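PDB 4DU5: PfkB from Polaromonas sp. JS666, which probably transfers a phosphate group from ATP to a sugar or related small substrate, acting as a PfkB-type carbohydrate kinase. Local coordinates for residues K55-A60 / A92-E97; I66-L71 / G290-L295. All blocks are in the same frame, centred on the assembly; numbering follows the deposited sequence.

Interaction 1 of 2, residues K55-A60 / A92-E97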
loop_
_atom_site.group_PDB
_atom_site.type_symbol
_atom_site.label_atom_id
_atom_site.label_comp_id
_atom_site.label_asym_id
_atom_site.label_seq_id
_atom_site.Cartn_x
_atom_site.Cartn_y
_atom_site.Cartn_z
ATOM N N LYS A 55 -13.632 -2.527 -0.524
ATOM C CA LYS A 55 -13.128 -2.219 0.817
ATOM C C LYS A 55 -13.743 -3.055 1.960
ATOM O O LYS A 55 -14.969 -3.095 2.150
ATOM C CB LYS A 55 -13.336 -0.724 1.152
ATOM C CG LYS A 55 -12.235 0.204 0.704
ATOM C CD LYS A 55 -11.807 1.150 1.827
ATOM C CE LYS A 55 -12.365 2.581 1.713
ATOM N NZ LYS A 55 -13.786 2.598 2.136
ATOM N N ARG A 56 -12.878 -3.685 2.747
ATOM C CA ARG A 56 -13.303 -4.279 4.011
ATOM C C ARG A 56 -12.216 -4.100 5.085
ATOM O O ARG A 56 -11.176 -3.497 4.848
ATOM C CB ARG A 56 -13.713 -5.766 3.825
ATOM N N THR A 57 -12.494 -4.640 6.263
ATOM C CA THR A 57 -11.602 -4.665 7.411
ATOM C C THR A 57 -10.948 -6.045 7.528
ATOM O O THR A 57 -11.543 -7.048 7.143
ATOM C CB THR A 57 -12.446 -4.376 8.662
ATOM O OG1 THR A 57 -12.522 -2.959 8.840
ATOM C CG2 THR A 57 -11.912 -5.079 9.961
ATOM N N ALA A 58 -9.754 -6.082 8.078
ATOM C CA ALA A 58 -9.089 -7.310 8.397
ATOM C C ALA A 58 -8.452 -7.189 9.749
ATOM O O ALA A 58 -8.177 -6.151 10.173
ATOM C CB ALA A 58 -8.039 -7.611 7.370
ATOM N N GLY A 59 -8.201 -8.284 10.413
ATOM C CA GLY A 59 -7.386 -8.324 11.588
ATOM C C GLY A 59 -8.046 -9.027 12.709
ATOM O O GLY A 59 -9.081 -8.628 13.148
ATOM N N ALA A 60 -7.361 -10.004 13.253
ATOM C CA ALA A 60 -7.932 -11.021 14.089
ATOM C C ALA A 60 -8.550 -10.505 15.348
ATOM O O ALA A 60 -9.598 -10.899 15.754
ATOM C CB ALA A 60 -6.850 -11.998 14.443
ATOM N N ALA A 92 -12.925 4.805 11.508
ATOM C CA ALA A 92 -14.357 5.035 11.346
ATOM C C ALA A 92 -15.200 3.763 11.220
ATOM O O ALA A 92 -16.360 3.753 11.657
ATOM C CB ALA A 92 -14.621 5.963 10.158
ATOM N N ALA A 93 -14.665 2.703 10.608
ATOM C CA ALA A 93 -15.449 1.465 10.470
ATOM C C ALA A 93 -15.471 0.709 11.785
ATOM O O ALA A 93 -16.438 0.049 12.110
ATOM C CB ALA A 93 -14.934 0.593 9.354
HETATM N N MSE A 94 -14.403 0.840 12.552
HETATM C CA MSE A 94 -14.338 0.274 13.893
HETATM C C MSE A 94 -15.240 0.995 14.904
HETATM O O MSE A 94 -15.785 0.351 15.790
HETATM C CB MSE A 94 -12.900 0.282 14.379
HETATM C CG MSE A 94 -12.491 -0.996 14.986
HETATM SE SE MSE A 94 -12.774 -2.539 13.819
HETATM C CE MSE A 94 -11.908 -1.910 12.168
ATOM N N ALA A 95 -15.396 2.313 14.762
ATOM C CA ALA A 95 -16.261 3.130 15.622
ATOM C C ALA A 95 -17.734 3.041 15.280
ATOM O O ALA A 95 -18.564 3.250 16.155
ATOM C CB ALA A 95 -15.837 4.598 15.584
ATOM N N ALA A 96 -18.066 2.772 14.021
ATOM C CA ALA A 96 -19.466 2.666 13.618
ATOM C C ALA A 96 -20.002 1.324 14.077
ATOM O O ALA A 96 -21.166 0.976 13.840
ATOM C CB ALA A 96 -19.619 2.805 12.107
ATOM N N GLU A 97 -19.138 0.542 14.707
ATOM C CA GLU A 97 -19.560 -0.730 15.265
ATOM C C GLU A 97 -19.839 -0.611 16.754
ATOM O O GLU A 97 -20.295 -1.564 17.364
ATOM C CB GLU A 97 -18.529 -1.853 14.983
ATOM C CG GLU A 97 -18.552 -2.436 13.548
ATOM C CD GLU A 97 -19.828 -3.225 13.206
ATOM O OE1 GLU A 97 -19.893 -3.787 12.093
ATOM O OE2 GLU A 97 -20.773 -3.303 14.030
#
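The tip of Met94, modelled as selenomethionine, reaches down from helix 85-95 onto Thr57, which sits near the end of strand 52-58. From CB outward, the first atoms stay clear of the strand: CB and CG of Met94 lead off the helix without meeting segment 55-60, and the contact falls to the end of the chain. Turns at chi2 (55°) and chi3 (50°) then fold the chain over, and its terminal methyl comes down toward the strand. The selenium makes no close approach to Thr57; it lies on the side of helix 60-70, where Met94 also packs on Thr62. Last comes CE, which straddles both branches of the threonine, 3.5 Å from Thr57 OG1 and 3.9 Å from Thr57 CG2. The two side chains cross obliquely. Thr57 presents these branches with OG1 turned to the backbone N side (chi1 -87°), facing the helix. Ala93 adds a looser touch, its CB 4.3 Å from Thr57 OG1.

Strand 52-58 belongs to the small four-stranded sheet, the lid of a ribokinase-like fold, and right after it Gly59 occupies the N-cap position of helix 60-70. Two residues back, the same strand also touches the neighbouring subunit through Lys55, whose NZ bonds to the carbonyls of Glu48 and Ala50 of that subunit. Thr57 also meets Leu90 and Thr62.

No hydrogen bond links the two segments, and about 90 Å² is buried in total. With a methyl laid against a hydroxyl and a methyl, the chemistry implies a small van der Waals contact that depends on shape and not on direction.

Interaction 2 of 2, residues I66-L71 / G290-L295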
loop_
_atom_site.group_PDB
_atom_site.type_symbol
_atom_site.label_atom_id
_atom_site.label_comp_id
_atom_site.label_asym_id
_atom_site.label_seq_id
_atom_site.Cartn_x
_atom_site.Cartn_y
_atom_site.Cartn_z
ATOM N N ILE A 66 -15.509 -6.654 16.732
ATOM C CA ILE A 66 -16.767 -6.398 16.005
ATOM C C ILE A 66 -17.944 -7.349 16.360
ATOM O O ILE A 66 -19.094 -6.944 16.396
ATOM C CB ILE A 66 -16.528 -6.538 14.478
ATOM C CG1 ILE A 66 -15.453 -5.569 13.962
ATOM C CG2 ILE A 66 -17.842 -6.446 13.695
ATOM C CD1 ILE A 66 -15.373 -5.525 12.407
ATOM N N GLY A 67 -17.652 -8.622 16.566
ATOM C CA GLY A 67 -18.663 -9.584 16.994
ATOM C C GLY A 67 -19.152 -9.366 18.413
ATOM O O GLY A 67 -20.349 -9.240 18.635
ATOM N N LEU A 68 -18.229 -9.332 19.372
ATOM C CA LEU A 68 -18.546 -8.914 20.725
ATOM C C LEU A 68 -19.293 -7.602 20.809
ATOM O O LEU A 68 -20.149 -7.468 21.673
ATOM C CB LEU A 68 -17.300 -8.756 21.577
ATOM C CG LEU A 68 -16.316 -9.882 21.789
ATOM C CD1 LEU A 68 -15.201 -9.378 22.710
ATOM C CD2 LEU A 68 -16.991 -11.123 22.370
ATOM N N ALA A 69 -18.957 -6.616 19.974
ATOM C CA ALA A 69 -19.679 -5.338 19.995
ATOM C C ALA A 69 -21.103 -5.466 19.412
ATOM O O ALA A 69 -22.063 -4.847 19.915
ATOM C CB ALA A 69 -18.908 -4.262 19.299
ATOM N N ARG A 70 -21.247 -6.266 18.362
ATOM C CA ARG A 70 -22.580 -6.542 17.808
ATOM C C ARG A 70 -23.450 -7.369 18.756
ATOM O O ARG A 70 -24.662 -7.374 18.633
ATOM C CB ARG A 70 -22.506 -7.233 16.440
ATOM C CG ARG A 70 -21.908 -6.360 15.353
ATOM C CD ARG A 70 -21.637 -7.185 14.121
ATOM N NE ARG A 70 -21.224 -6.354 13.006
ATOM C CZ ARG A 70 -21.050 -6.810 11.763
ATOM N NH1 ARG A 70 -21.251 -8.098 11.479
ATOM N NH2 ARG A 70 -20.666 -5.984 10.792
ATOM N N LEU A 71 -22.835 -8.081 19.679
ATOM C CA LEU A 71 -23.616 -8.834 20.643
ATOM C C LEU A 71 -24.027 -7.969 21.834
ATOM O O LEU A 71 -24.649 -8.458 22.747
ATOM C CB LEU A 71 -22.890 -10.125 21.100
ATOM C CG LEU A 71 -22.791 -11.285 20.091
ATOM C CD1 LEU A 71 -22.261 -12.512 20.734
ATOM C CD2 LEU A 71 -24.125 -11.577 19.451
ATOM N N GLY A 290 -18.352 -16.175 20.335
ATOM C CA GLY A 290 -19.372 -16.970 21.014
ATOM C C GLY A 290 -19.055 -17.340 22.451
ATOM O O GLY A 290 -19.881 -17.104 23.354
ATOM N N VAL A 291 -17.862 -17.898 22.699
ATOM C CA VAL A 291 -17.638 -18.428 24.038
ATOM C C VAL A 291 -17.289 -17.361 25.018
ATOM O O VAL A 291 -17.641 -17.484 26.192
ATOM C CB VAL A 291 -16.709 -19.691 24.101
ATOM C CG1 VAL A 291 -16.300 -20.082 22.716
ATOM C CG2 VAL A 291 -15.495 -19.494 25.007
ATOM N N ILE A 292 -16.652 -16.293 24.533
ATOM C CA ILE A 292 -16.288 -15.147 25.375
ATOM C C ILE A 292 -17.537 -14.372 25.808
ATOM O O ILE A 292 -17.731 -14.087 27.002
ATOM C CB ILE A 292 -15.257 -14.236 24.663
ATOM C CG1 ILE A 292 -13.904 -14.966 24.560
ATOM C CG2 ILE A 292 -15.116 -12.817 25.341
ATOM C CD1 ILE A 292 -12.809 -14.072 24.054
ATOM N N SER A 293 -18.414 -14.082 24.863
ATOM C CA SER A 293 -19.599 -13.338 25.227
ATOM C C SER A 293 -20.510 -14.119 26.183
ATOM O O SER A 293 -21.053 -13.546 27.111
ATOM C CB SER A 293 -20.349 -12.847 23.994
ATOM O OG SER A 293 -20.839 -13.939 23.246
ATOM N N ALA A 294 -20.687 -15.418 25.976
ATOM C CA ALA A 294 -21.575 -16.168 26.874
ATOM C C ALA A 294 -21.077 -16.172 28.341
ATOM O O ALA A 294 -21.850 -15.899 29.270
ATOM C CB ALA A 294 -21.804 -17.570 26.358
ATOM N N LEU A 295 -19.788 -16.452 28.545
ATOM C CA LEU A 295 -19.208 -16.525 29.890
ATOM C C LEU A 295 -19.277 -15.163 30.587
ATOM O O LEU A 295 -19.436 -15.062 31.800
ATOM C CB LEU A 295 -17.754 -16.970 29.792
ATOM C CG LEU A 295 -17.176 -18.387 29.903
ATOM C CD1 LEU A 295 -18.216 -19.472 29.980
ATOM C CD2 LEU A 295 -16.245 -18.610 28.709
#
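Leu68 and Ile292 make the apolar part of this helix-to-helix contact. The CD2 branch of Leu68 lies 3.9 Å from CG2 of Ile292, the two side chains meeting at a slant, and the same CD2 rests 4.1 Å from CB of Ser293. Ile292 can offer that methyl because CG2 is the branch opposite its backbone N, while CG1 takes the other course (chi1 -69°); the side chain also packs on His155 and His157 of strand 153-159.

In the ribokinase fold, helices flank a central, mostly parallel sheet. Here helix 60-70, which follows the lid strand, comes up beside helix 283-296, whose start carries the GAGD sequence of the family; in related kinases that turn helps form the anion hole and supplies the catalytic aspartate.

The second kind of contact sets a methyl beside a serine. CD1 of Leu71 lies 3.8 Å from CB of Ser293 and also touches its OG, which gains no bond from the leucine. The polar needs of OG are met elsewhere: it donates to the carbonyl O of Val289, one turn back in its helix, and accepts from NH1 of Arg307 on helix 301-316.

The centres of the two interactions lie about 16 Å apart, and helix 60-70 bridges them. It follows directly on the strand of interaction 1 and supplies the first half of interaction 2. Along the chain the segments alternate: 55-60, 66-71, 92-97, then, after a long excursion, 290-295. The two sites also touch. Glu97 OE1 forms a 2.7 Å salt bridge with Arg70 NH2, and Met94 SE packs 4.0 Å from Ile66 CG1. Thus the lid strand, helix 85-95 and helix 283-296 are all tied to one helix, which connects the dimer-facing small sheet to the core of the kinase fold.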